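Local coordinates for malarial CLPB2 atpase/hsp101 protein (Plasmodium falciparum, PDB 4IRF), which is a ClpB-type AAA+ chaperone that probably hydrolyses ATP to unfold and translocate proteins, here represented by its N-terminal cargo-binding domain alone, at residues L13-N18 and V112-L117; N18-G23 and I38-A43; K94-L99 and S119-D124. All coordinates share one frame; numbering follows the deposited sequence.

Contact 1. Residues L13-N18 and V112-L117; sequences LNRTIN and VDVEHL
Leu13, the N-cap of helix 14-29, gives its backbone N to Val112 O in a nearly straight bond of 3.3 Å, and the two segments come closest at Thr16 and Val114, with CA atoms 5.7 Å apart. Val112 O takes a second bond from the hydroxyl of Thr16, OG1 to O 2.8 Å, and the two donors reach it from opposite faces of its carbonyl plane. Arg15 meets Asp113 side-on in a two-nitrogen salt bridge: NE lies 2.8 Å from OD1 and NH2 2.7 Å from OD2, both on the syn side of the carboxylate, with the two flat groups only 22° from coplanar. CG of Arg15 stands between backbone N and carbonyl carbon (chi1 55°), and the extended chain beyond it lays NE and NH2 alongside the two carboxylate oxygens. On its anti side Asp113 OD1 also accepts the backbone N of Val114, 2.6 Å away, which holds the carboxylate in place; Lys148 adds a second positive partner at OD2. Leu13 CD1 packs against Asp113 CG at 3.4 Å, while Thr16 CG2 touches Leu117 CD2. The contact joins the starts of helices 14-29 and 114-121 in the mostly helical Clp N-terminal domain, which carries two Clp repeat motifs.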
ATOM      1  N   LEU A  13       0.850  -1.408  13.236  1.00 25.62           N
ATOM      2  CA  LEU A  13       1.937  -2.328  13.432  1.00 25.25           C
ATOM      3  C   LEU A  13       3.248  -1.809  12.863  1.00 28.51           C
ATOM      4  O   LEU A  13       3.275  -1.030  11.984  1.00 27.32           O
ATOM      5  CB  LEU A  13       1.656  -3.665  12.821  1.00 23.28           C
ATOM      6  CG  LEU A  13       0.470  -4.429  13.344  1.00 28.06           C
ATOM      7  CD1 LEU A  13       0.275  -5.694  12.577  1.00 26.92           C
ATOM      8  CD2 LEU A  13       0.622  -4.709  14.793  1.00 30.78           C
ATOM      9  N   ASN A  14       4.327  -2.324  13.391  1.00 29.12           N
ATOM     10  CA  ASN A  14       5.632  -1.990  12.885  1.00 27.62           C
ATOM     11  C   ASN A  14       5.765  -2.209  11.413  1.00 34.66           C
ATOM     12  O   ASN A  14       6.355  -1.458  10.751  1.00 26.49           O
ATOM     13  CB  ASN A  14       6.682  -2.841  13.480  1.00 39.13           C
ATOM     14  CG  ASN A  14       7.527  -2.140  14.460  1.00 57.87           C
ATOM     15  OD1 ASN A  14       8.537  -1.443  14.133  1.00 65.19           O
ATOM     16  ND2 ASN A  14       7.214  -2.384  15.673  1.00 62.09           N
ATOM     17  N   ARG A  15       5.323  -3.359  10.959  1.00 27.25           N
ATOM     18  CA  ARG A  15       5.476  -3.672   9.550  1.00 25.86           C
ATOM     19  C   ARG A  15       4.691  -2.727   8.682  1.00 24.91           C
ATOM     20  O   ARG A  15       5.072  -2.482   7.544  1.00 25.07           O
ATOM     21  CB  ARG A  15       5.130  -5.141   9.254  1.00 23.24           C
ATOM     22  CG  ARG A  15       3.738  -5.611   9.704  1.00 24.97           C
ATOM     23  CD  ARG A  15       3.548  -7.067   9.251  1.00 28.14           C
ATOM     24  NE  ARG A  15       2.286  -7.693   9.654  1.00 26.10           N
ATOM     25  CZ  ARG A  15       2.219  -8.817  10.372  1.00 30.53           C
ATOM     26  NH1 ARG A  15       3.338  -9.418  10.745  1.00 31.98           N
ATOM     27  NH2 ARG A  15       1.045  -9.348  10.699  1.00 33.75           N
ATOM     28  N   THR A  16       3.616  -2.158   9.226  1.00 20.35           N
ATOM     29  CA  THR A  16       2.804  -1.226   8.459  1.00 21.89           C
ATOM     30  C   THR A  16       3.557   0.101   8.351  1.00 25.86           C
ATOM     31  O   THR A  16       3.682   0.686   7.261  1.00 21.80           O
ATOM     32  CB  THR A  16       1.433  -1.028   9.149  1.00 21.71           C
ATOM     33  OG1 THR A  16       0.770  -2.299   9.248  1.00 23.24           O
ATOM     34  CG2 THR A  16       0.582  -0.070   8.396  1.00 22.16           C
ATOM     35  N   ILE A  17       4.097   0.543   9.482  1.00 20.67           N
ATOM     36  CA  ILE A  17       4.883   1.783   9.538  1.00 22.71           C
ATOM     37  C   ILE A  17       6.114   1.652   8.626  1.00 24.82           C
ATOM     38  O   ILE A  17       6.456   2.583   7.917  1.00 24.06           O
ATOM     39  CB  ILE A  17       5.377   2.018  10.966  1.00 21.36           C
ATOM     40  CG1 ILE A  17       4.213   2.337  11.904  1.00 31.71           C
ATOM     41  CG2 ILE A  17       6.353   3.181  11.012  1.00 24.63           C
ATOM     42  CD1 ILE A  17       3.455   3.549  11.503  1.00 35.61           C
ATOM     43  N   ASN A  18       6.770   0.492   8.649  1.00 23.21           N
ATOM     44  CA  ASN A  18       7.938   0.283   7.796  1.00 25.33           C
ATOM     45  C   ASN A  18       7.619   0.395   6.304  1.00 26.24           C
ATOM     46  O   ASN A  18       8.411   0.929   5.525  1.00 23.74           O
ATOM     47  CB  ASN A  18       8.615  -1.056   8.110  1.00 30.99           C
ATOM     48  CG  ASN A  18       9.264  -1.067   9.490  1.00 31.08           C
ATOM     49  OD1 ASN A  18       9.587  -0.010  10.055  1.00 34.93           O
ATOM     50  ND2 ASN A  18       9.473  -2.267  10.037  1.00 36.64           N
ATOM     51  N   VAL A 112      -3.681  -1.713  12.822  1.00 23.17           N
ATOM     52  CA  VAL A 112      -3.738  -1.603  11.381  1.00 20.12           C
ATOM     53  C   VAL A 112      -2.591  -2.425  10.772  1.00 20.90           C
ATOM     54  O   VAL A 112      -1.429  -2.134  10.998  1.00 22.85           O
ATOM     55  CB  VAL A 112      -3.656  -0.128  10.918  1.00 20.37           C
ATOM     56  CG1 VAL A 112      -3.809  -0.034   9.414  1.00 23.24           C
ATOM     57  CG2 VAL A 112      -4.751   0.703  11.598  1.00 23.34           C
ATOM     58  N   ASP A 113      -2.941  -3.479  10.043  1.00 23.06           N
ATOM     59  CA  ASP A 113      -1.956  -4.373   9.431  1.00 22.33           C
ATOM     60  C   ASP A 113      -1.878  -4.120   7.931  1.00 19.65           C
ATOM     61  O   ASP A 113      -2.583  -3.279   7.371  1.00 19.33           O
ATOM     62  CB  ASP A 113      -2.332  -5.850   9.719  1.00 22.73           C
ATOM     63  CG  ASP A 113      -1.122  -6.779   9.724  1.00 27.64           C
ATOM     64  OD1 ASP A 113      -0.127  -6.481   9.043  1.00 23.93           O
ATOM     65  OD2 ASP A 113      -1.172  -7.820  10.414  1.00 32.01           O
ATOM     66  N   VAL A 114      -1.018  -4.872   7.261  1.00 20.92           N
ATOM     67  CA  VAL A 114      -0.817  -4.707   5.832  1.00 23.04           C
ATOM     68  C   VAL A 114      -2.065  -4.910   4.987  1.00 23.61           C
ATOM     69  O   VAL A 114      -2.252  -4.207   4.007  1.00 21.35           O
ATOM     70  CB  VAL A 114       0.336  -5.627   5.343  1.00 25.34           C
ATOM     71  CG1 VAL A 114       0.643  -5.374   3.899  1.00 22.89           C
ATOM     72  CG2 VAL A 114       1.571  -5.356   6.157  1.00 21.29           C
ATOM     73  N   GLU A 115      -2.924  -5.872   5.354  1.00 21.01           N
ATOM     74  CA  GLU A 115      -4.145  -6.095   4.580  1.00 18.91           C
ATOM     75  C   GLU A 115      -5.062  -4.885   4.659  1.00 18.65           C
ATOM     76  O   GLU A 115      -5.814  -4.608   3.722  1.00 23.15           O
ATOM     77  CB  GLU A 115      -4.924  -7.286   5.138  1.00 23.26           C
ATOM     78  CG  GLU A 115      -4.202  -8.638   4.971  1.00 32.45           C
ATOM     79  CD  GLU A 115      -3.205  -8.954   6.080  1.00 22.84           C
ATOM     80  OE1 GLU A 115      -2.818  -8.067   6.880  1.00 27.78           O
ATOM     81  OE2 GLU A 115      -2.788 -10.145   6.146  1.00 29.90           O
ATOM     82  N   HIS A 116      -5.050  -4.206   5.798  1.00 20.78           N
ATOM     83  CA  HIS A 116      -5.920  -3.039   5.989  1.00 17.35           C
ATOM     84  C   HIS A 116      -5.410  -1.861   5.164  1.00 19.54           C
ATOM     85  O   HIS A 116      -6.195  -1.143   4.546  1.00 20.77           O
ATOM     86  CB  HIS A 116      -6.005  -2.698   7.476  1.00 20.81           C
ATOM     87  CG  HIS A 116      -6.467  -3.869   8.292  1.00 23.40           C
ATOM     88  ND1 HIS A 116      -5.684  -4.447   9.267  1.00 25.33           N
ATOM     89  CD2 HIS A 116      -7.598  -4.612   8.218  1.00 25.42           C
ATOM     90  CE1 HIS A 116      -6.335  -5.481   9.787  1.00 26.22           C
ATOM     91  NE2 HIS A 116      -7.495  -5.599   9.169  1.00 23.86           N
ATOM     92  N   LEU A 117      -4.094  -1.727   5.109  1.00 21.47           N
ATOM     93  CA  LEU A 117      -3.450  -0.750   4.249  1.00 23.47           C
ATOM     94  C   LEU A 117      -3.767  -1.086   2.804  1.00 18.66           C
ATOM     95  O   LEU A 117      -4.116  -0.197   1.998  1.00 23.08           O
ATOM     96  CB  LEU A 117      -1.941  -0.735   4.530  1.00 21.33           C
ATOM     97  CG  LEU A 117      -1.112   0.296   3.813  1.00 24.25           C
ATOM     98  CD1 LEU A 117      -1.624   1.714   4.088  1.00 22.56           C
ATOM     99  CD2 LEU A 117       0.304   0.152   4.294  1.00 22.63           C
TER

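Contact 2. Residues N18-G23 and I38-A43; sequences NILNAG and IHILSA
Ile40 turns CG1 beside its backbone N (chi1 -63°) and extends onward to CD1, while Leu20, extended at chi2 (174°), swings CD2 across to meet it; the two methyl carbons, Leu20 CD2 and Ile40 CD1, lie 3.6 Å apart as the side chains pass at a slant. This is a helix-helix crossing inside the Clp N-terminal domain, between helix 14-29 and helix 37-46, successive helices with the short strand 34-35 between them. Over these segments the axes approach to 7.8 Å at 119° between their N-to-C directions, a close approach made possible by small residues at the crossing. Gly23, with no side chain, lets the backbones meet, its CA 4.5 Å from that of Ile40. Ala43 fills the matching position on the other side: its CB faces Ala22 CB at 3.8 Å and also rests near the backbone N of Gly23. Further toward the start of helix 14-29, Ile19 supplies its CG2 branch, which touches both Ile40 CG2 and Ala43 CB, each at 4.0 Å. The contact between the segments is carried by apolar groups, and the imidazole of His39 leads away from it, ND1 accepting a bond from the backbone N of Lys36 and the ring meeting His32 edge-to-face. Leu117 and Leu121 of helix 114-121 also pack on Ile40. At the tightest point, Ala43 CB sits 3.3 Å from the backbone O of Ile19, an oxygen already bonded to the N of Gly23.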
ATOM      1  N   ASN A  18       6.770   0.492   8.649  1.00 23.21           N
ATOM      2  CA  ASN A  18       7.938   0.283   7.796  1.00 25.33           C
ATOM      3  C   ASN A  18       7.619   0.395   6.304  1.00 26.24           C
ATOM      4  O   ASN A  18       8.411   0.929   5.525  1.00 23.74           O
ATOM      5  CB  ASN A  18       8.615  -1.056   8.110  1.00 30.99           C
ATOM      6  CG  ASN A  18       9.264  -1.067   9.490  1.00 31.08           C
ATOM      7  OD1 ASN A  18       9.587  -0.010  10.055  1.00 34.93           O
ATOM      8  ND2 ASN A  18       9.473  -2.267  10.037  1.00 36.64           N
ATOM      9  N   ILE A  19       6.461  -0.117   5.908  1.00 20.54           N
ATOM     10  CA  ILE A  19       5.994   0.062   4.551  1.00 22.91           C
ATOM     11  C   ILE A  19       5.802   1.555   4.242  1.00 19.61           C
ATOM     12  O   ILE A  19       6.206   2.026   3.179  1.00 22.85           O
ATOM     13  CB  ILE A  19       4.664  -0.707   4.279  1.00 19.12           C
ATOM     14  CG1 ILE A  19       4.978  -2.187   4.060  1.00 21.37           C
ATOM     15  CG2 ILE A  19       4.002  -0.245   3.017  1.00 21.62           C
ATOM     16  CD1 ILE A  19       3.799  -3.076   4.313  1.00 21.98           C
ATOM     17  N   LEU A  20       5.151   2.276   5.154  1.00 19.92           N
ATOM     18  CA  LEU A  20       4.950   3.711   4.959  1.00 19.21           C
ATOM     19  C   LEU A  20       6.276   4.452   4.842  1.00 24.58           C
ATOM     20  O   LEU A  20       6.445   5.277   3.958  1.00 25.61           O
ATOM     21  CB  LEU A  20       4.132   4.285   6.102  1.00 20.06           C
ATOM     22  CG  LEU A  20       2.717   3.744   6.196  1.00 21.70           C
ATOM     23  CD1 LEU A  20       2.055   4.295   7.473  1.00 24.60           C
ATOM     24  CD2 LEU A  20       1.918   4.151   4.968  1.00 25.78           C
ATOM     25  N   ASN A  21       7.231   4.141   5.708  1.00 21.19           N
ATOM     26  CA  ASN A  21       8.534   4.805   5.620  1.00 26.12           C
ATOM     27  C   ASN A  21       9.323   4.426   4.362  1.00 25.60           C
ATOM     28  O   ASN A  21      10.057   5.244   3.797  1.00 28.33           O
ATOM     29  CB  ASN A  21       9.359   4.515   6.866  1.00 27.73           C
ATOM     30  CG  ASN A  21       8.841   5.237   8.092  1.00 27.77           C
ATOM     31  OD1 ASN A  21       8.217   6.288   7.977  1.00 36.02           O
ATOM     32  ND2 ASN A  21       9.141   4.697   9.284  1.00 34.31           N
ATOM     33  N   ALA A  22       9.195   3.176   3.920  1.00 23.87           N
ATOM     34  CA  ALA A  22       9.834   2.801   2.657  1.00 25.37           C
ATOM     35  C   ALA A  22       9.162   3.544   1.512  1.00 28.79           C
ATOM     36  O   ALA A  22       9.796   3.901   0.485  1.00 27.15           O
ATOM     37  CB  ALA A  22       9.783   1.279   2.415  1.00 23.23           C
ATOM     38  N   GLY A  23       7.852   3.734   1.638  1.00 24.00           N
ATOM     39  CA  GLY A  23       7.106   4.482   0.658  1.00 23.81           C
ATOM     40  C   GLY A  23       7.634   5.906   0.507  1.00 26.12           C
ATOM     41  O   GLY A  23       7.721   6.413  -0.613  1.00 27.02           O
ATOM     42  N   ILE A  38       0.491   5.273  -4.820  1.00 20.35           N
ATOM     43  CA  ILE A  38       1.334   4.421  -5.668  1.00 25.18           C
ATOM     44  C   ILE A  38       2.671   4.153  -5.018  1.00 20.56           C
ATOM     45  O   ILE A  38       3.197   3.043  -5.104  1.00 21.71           O
ATOM     46  CB  ILE A  38       1.518   4.979  -7.090  1.00 21.80           C
ATOM     47  CG1 ILE A  38       2.298   3.961  -7.936  1.00 23.42           C
ATOM     48  CG2 ILE A  38       2.254   6.336  -7.022  1.00 27.47           C
ATOM     49  CD1 ILE A  38       1.541   2.607  -8.059  1.00 27.28           C
ATOM     50  N   HIS A  39       3.236   5.146  -4.314  1.00 21.57           N
ATOM     51  CA  HIS A  39       4.501   4.929  -3.616  1.00 20.87           C
ATOM     52  C   HIS A  39       4.392   3.935  -2.481  1.00 22.84           C
ATOM     53  O   HIS A  39       5.321   3.157  -2.231  1.00 22.72           O
ATOM     54  CB  HIS A  39       5.043   6.247  -3.065  1.00 22.33           C
ATOM     55  CG  HIS A  39       5.195   7.289  -4.107  1.00 22.45           C
ATOM     56  ND1 HIS A  39       4.741   8.587  -3.948  1.00 27.37           N
ATOM     57  CD2 HIS A  39       5.766   7.234  -5.337  1.00 23.49           C
ATOM     58  CE1 HIS A  39       4.993   9.264  -5.054  1.00 25.09           C
ATOM     59  NE2 HIS A  39       5.626   8.469  -5.909  1.00 24.44           N
ATOM     60  N   ILE A  40       3.266   3.986  -1.764  1.00 21.70           N
ATOM     61  CA  ILE A  40       3.022   3.050  -0.698  1.00 22.36           C
ATOM     62  C   ILE A  40       2.841   1.653  -1.275  1.00 22.80           C
ATOM     63  O   ILE A  40       3.372   0.700  -0.697  1.00 20.99           O
ATOM     64  CB  ILE A  40       1.798   3.416   0.126  1.00 17.82           C
ATOM     65  CG1 ILE A  40       2.071   4.775   0.804  1.00 20.57           C
ATOM     66  CG2 ILE A  40       1.514   2.327   1.159  1.00 19.45           C
ATOM     67  CD1 ILE A  40       0.913   5.216   1.675  1.00 20.75           C
ATOM     68  N   LEU A  41       2.111   1.572  -2.394  1.00 18.71           N
ATOM     69  CA  LEU A  41       1.924   0.254  -3.080  1.00 19.07           C
ATOM     70  C   LEU A  41       3.283  -0.358  -3.474  1.00 25.64           C
ATOM     71  O   LEU A  41       3.521  -1.554  -3.223  1.00 22.99           O
ATOM     72  CB  LEU A  41       0.967   0.371  -4.264  1.00 23.23           C
ATOM     73  CG  LEU A  41       0.835  -0.960  -5.011  1.00 22.62           C
ATOM     74  CD1 LEU A  41       0.313  -2.047  -4.106  1.00 23.69           C
ATOM     75  CD2 LEU A  41      -0.017  -0.810  -6.232  1.00 25.88           C
ATOM     76  N   SER A  42       4.181   0.461  -4.027  1.00 20.57           N
ATOM     77  CA  SER A  42       5.520  -0.031  -4.408  1.00 21.66           C
ATOM     78  C   SER A  42       6.186  -0.670  -3.201  1.00 21.63           C
ATOM     79  O   SER A  42       6.672  -1.805  -3.253  1.00 25.67           O
ATOM     80  CB  SER A  42       6.386   1.122  -4.914  1.00 22.39           C
ATOM     81  OG  SER A  42       7.701   0.685  -5.239  1.00 28.75           O
ATOM     82  N   ALA A  43       6.154   0.050  -2.069  1.00 25.84           N
ATOM     83  CA  ALA A  43       6.721  -0.434  -0.813  1.00 21.10           C
ATOM     84  C   ALA A  43       6.060  -1.717  -0.271  1.00 24.66           C
ATOM     85  O   ALA A  43       6.715  -2.607   0.273  1.00 25.95           O
ATOM     86  CB  ALA A  43       6.662   0.692   0.243  1.00 22.66           C
TER

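Contact 3. Residues K94-L99 and S119-D124; sequences KETLAL and SGLSND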
ATOM      1  N   LYS A  94      -3.525  10.577   3.384  1.00 24.41           N
ATOM      2  CA  LYS A  94      -4.272  10.721   4.626  1.00 29.17           C
ATOM      3  C   LYS A  94      -5.569   9.929   4.530  1.00 29.26           C
ATOM      4  O   LYS A  94      -6.009   9.259   5.498  1.00 24.51           O
ATOM      5  CB  LYS A  94      -4.507  12.202   4.978  1.00 32.38           C
ATOM      6  CG  LYS A  94      -3.202  12.932   5.328  1.00 37.01           C
ATOM      7  CD  LYS A  94      -3.431  14.402   5.704  1.00 42.37           C
ATOM      8  CE  LYS A  94      -2.106  15.092   5.970  1.00 38.22           C
ATOM      9  NZ  LYS A  94      -2.271  16.577   6.030  1.00 45.29           N
ATOM     10  N   GLU A  95      -6.167   9.951   3.349  1.00 22.51           N
ATOM     11  CA  GLU A  95      -7.333   9.113   3.107  1.00 30.95           C
ATOM     12  C   GLU A  95      -7.068   7.601   3.111  1.00 29.66           C
ATOM     13  O   GLU A  95      -7.869   6.822   3.649  1.00 22.58           O
ATOM     14  CB  GLU A  95      -7.967   9.503   1.772  1.00 36.42           C
ATOM     15  CG  GLU A  95      -9.277   8.790   1.475  1.00 56.28           C
ATOM     16  CD  GLU A  95      -9.912   9.256   0.178  1.00 86.41           C
ATOM     17  OE1 GLU A  95      -9.436  10.260  -0.392  1.00 89.13           O
ATOM     18  OE2 GLU A  95     -10.888   8.619  -0.272  1.00103.07           O
ATOM     19  N   THR A  96      -6.014   7.178   2.419  1.00 22.63           N
ATOM     20  CA  THR A  96      -5.562   5.800   2.527  1.00 23.74           C
ATOM     21  C   THR A  96      -5.579   5.299   3.967  1.00 19.19           C
ATOM     22  O   THR A  96      -6.151   4.219   4.260  1.00 20.87           O
ATOM     23  CB  THR A  96      -4.129   5.615   1.996  1.00 19.34           C
ATOM     24  OG1 THR A  96      -4.033   6.184   0.686  1.00 21.83           O
ATOM     25  CG2 THR A  96      -3.836   4.129   1.905  1.00 20.04           C
ATOM     26  N   LEU A  97      -5.006   6.100   4.873  1.00 20.61           N
ATOM     27  CA  LEU A  97      -4.831   5.710   6.268  1.00 16.91           C
ATOM     28  C   LEU A  97      -6.158   5.749   7.022  1.00 17.19           C
ATOM     29  O   LEU A  97      -6.434   4.881   7.846  1.00 19.69           O
ATOM     30  CB  LEU A  97      -3.778   6.600   6.957  1.00 22.45           C
ATOM     31  CG  LEU A  97      -2.414   6.512   6.243  1.00 25.03           C
ATOM     32  CD1 LEU A  97      -1.365   7.399   6.881  1.00 27.51           C
ATOM     33  CD2 LEU A  97      -1.955   5.082   6.282  1.00 26.36           C
ATOM     34  N   ALA A  98      -6.999   6.741   6.708  1.00 17.73           N
ATOM     35  CA  ALA A  98      -8.331   6.777   7.312  1.00 18.23           C
ATOM     36  C   ALA A  98      -9.144   5.554   6.926  1.00 20.22           C
ATOM     37  O   ALA A  98      -9.848   4.962   7.756  1.00 20.81           O
ATOM     38  CB  ALA A  98      -9.074   8.071   6.919  1.00 20.52           C
ATOM     39  N   LEU A  99      -9.060   5.152   5.652  1.00 18.67           N
ATOM     40  CA  LEU A  99      -9.769   3.959   5.210  1.00 19.67           C
ATOM     41  C   LEU A  99      -9.162   2.654   5.781  1.00 21.90           C
ATOM     42  O   LEU A  99      -9.901   1.742   6.181  1.00 20.05           O
ATOM     43  CB  LEU A  99      -9.785   3.931   3.687  1.00 20.17           C
ATOM     44  CG  LEU A  99     -10.628   5.010   3.027  1.00 19.59           C
ATOM     45  CD1 LEU A  99     -10.286   5.062   1.566  1.00 23.81           C
ATOM     46  CD2 LEU A  99     -12.096   4.644   3.210  1.00 23.90           C
ATOM     47  N   SER A 119      -6.425  -2.520   1.680  1.00 20.63           N
ATOM     48  CA  SER A 119      -7.802  -2.137   1.428  1.00 18.32           C
ATOM     49  C   SER A 119      -7.890  -0.624   1.208  1.00 21.78           C
ATOM     50  O   SER A 119      -8.557  -0.142   0.286  1.00 24.28           O
ATOM     51  CB  SER A 119      -8.671  -2.558   2.619  1.00 22.50           C
ATOM     52  OG  SER A 119     -10.004  -2.173   2.381  1.00 26.90           O
ATOM     53  N   GLY A 120      -7.171   0.125   2.036  1.00 18.53           N
ATOM     54  CA  GLY A 120      -7.144   1.573   1.901  1.00 17.25           C
ATOM     55  C   GLY A 120      -6.577   2.042   0.571  1.00 17.21           C
ATOM     56  O   GLY A 120      -7.137   2.934  -0.105  1.00 20.77           O
ATOM     57  N   LEU A 121      -5.493   1.403   0.158  1.00 20.57           N
ATOM     58  CA  LEU A 121      -4.863   1.737  -1.121  1.00 18.79           C
ATOM     59  C   LEU A 121      -5.779   1.525  -2.320  1.00 24.26           C
ATOM     60  O   LEU A 121      -5.680   2.207  -3.335  1.00 23.06           O
ATOM     61  CB  LEU A 121      -3.603   0.890  -1.281  1.00 18.17           C
ATOM     62  CG  LEU A 121      -2.459   1.302  -0.393  1.00 23.81           C
ATOM     63  CD1 LEU A 121      -1.363   0.240  -0.502  1.00 20.18           C
ATOM     64  CD2 LEU A 121      -1.925   2.717  -0.807  1.00 19.84           C
ATOM     65  N   SER A 122      -6.693   0.562  -2.207  1.00 21.67           N
ATOM     66  CA  SER A 122      -7.607   0.283  -3.297  1.00 29.82           C
ATOM     67  C   SER A 122      -8.544   1.465  -3.621  1.00 22.55           C
ATOM     68  O   SER A 122      -9.131   1.503  -4.692  1.00 34.10           O
ATOM     69  CB  SER A 122      -8.379  -1.009  -3.038  1.00 27.24           C
ATOM     70  OG  SER A 122      -9.349  -0.842  -2.018  1.00 28.00           O
ATOM     71  N   ASN A 123      -8.652   2.448  -2.720  1.00 22.58           N
ATOM     72  CA  ASN A 123      -9.422   3.661  -3.032  1.00 25.17           C
ATOM     73  C   ASN A 123      -8.767   4.507  -4.115  1.00 29.44           C
ATOM     74  O   ASN A 123      -9.459   5.203  -4.878  1.00 29.99           O
ATOM     75  CB  ASN A 123      -9.626   4.540  -1.791  1.00 27.15           C
ATOM     76  CG  ASN A 123     -10.344   5.859  -2.103  1.00 23.21           C
ATOM     77  OD1 ASN A 123      -9.743   6.944  -2.135  1.00 33.44           O
ATOM     78  ND2 ASN A 123     -11.620   5.764  -2.367  1.00 27.85           N
ATOM     79  N   ASP A 124      -7.442   4.492  -4.160  1.00 25.78           N
ATOM     80  CA  ASP A 124      -6.738   5.347  -5.098  1.00 26.70           C
ATOM     81  C   ASP A 124      -6.977   4.857  -6.529  1.00 25.62           C
ATOM     82  O   ASP A 124      -6.875   3.654  -6.805  1.00 26.20           O
ATOM     83  CB  ASP A 124      -5.262   5.357  -4.784  1.00 23.89           C
ATOM     84  CG  ASP A 124      -4.486   6.239  -5.718  1.00 32.63           C
ATOM     85  OD1 ASP A 124      -4.637   7.495  -5.652  1.00 28.01           O
ATOM     86  OD2 ASP A 124      -3.710   5.681  -6.536  1.00 28.95           O
TER
HETATM   87  O   HOH W   1      -5.759   5.213  -1.279  1.00 24.48           O
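The carboxylate of Glu95 and the amide of Asn123 meet at about a right angle of their side chains, with their planes turned 45° from each other. Glu95 OE2 comes close to the amide end of Asn123, and the extended Glu95 chain, CG anti to the backbone N (chi1 -174°), carries it there. Leu99 packs at the base of the same amide, CD1 3.5 Å from Asn123 CB. Deeper in, helix 91-106 lies against helix 114-121 in the Clp N-terminal domain, and the close approach turns on Gly120: its CA is 4.6 Å from that of Thr96 and 3.7 Å from Thr96 O, and the absence of a side chain lets the backbones come this near. Thr96 CG2 meets Leu121 CD2 at 3.6 Å, and Leu121 reaches on to Pro37 of helix 37-46. A water bridges the two segments, 2.8 Å from Thr96 OG1 and donating to Gly120 O at 2.9 Å; Thr96 OG1 is also bonded to Glu92 O in its own helix. A type I turn runs from Leu121 to Asp124, whose carboxylate caps the next helix through OD2 to the backbone N of Val127.

The three contacts join four helices of one small domain, their centres 10 to 13 Å apart. Contacts 1 and 2 share helix 14-29, with Asn18 common to both; contacts 1 and 3 share helix 114-121. Along the chain contact 2 closes within the span that contact 1 bridges and before contact 3 opens, whereas the segments of contacts 1 and 3 alternate. Leu117 ties them together, its CD2 packing on Ile19 and Ile40 of contact 2 and its CD1 on Thr96 and Leu97 of contact 3. Contacts 2 and 3 also meet directly, Leu20 CD2 against Leu97 CD2. Helix 114-121 thus packs against helices 14-29, 37-46 and 91-106, bringing early and late parts of the domain into one interior.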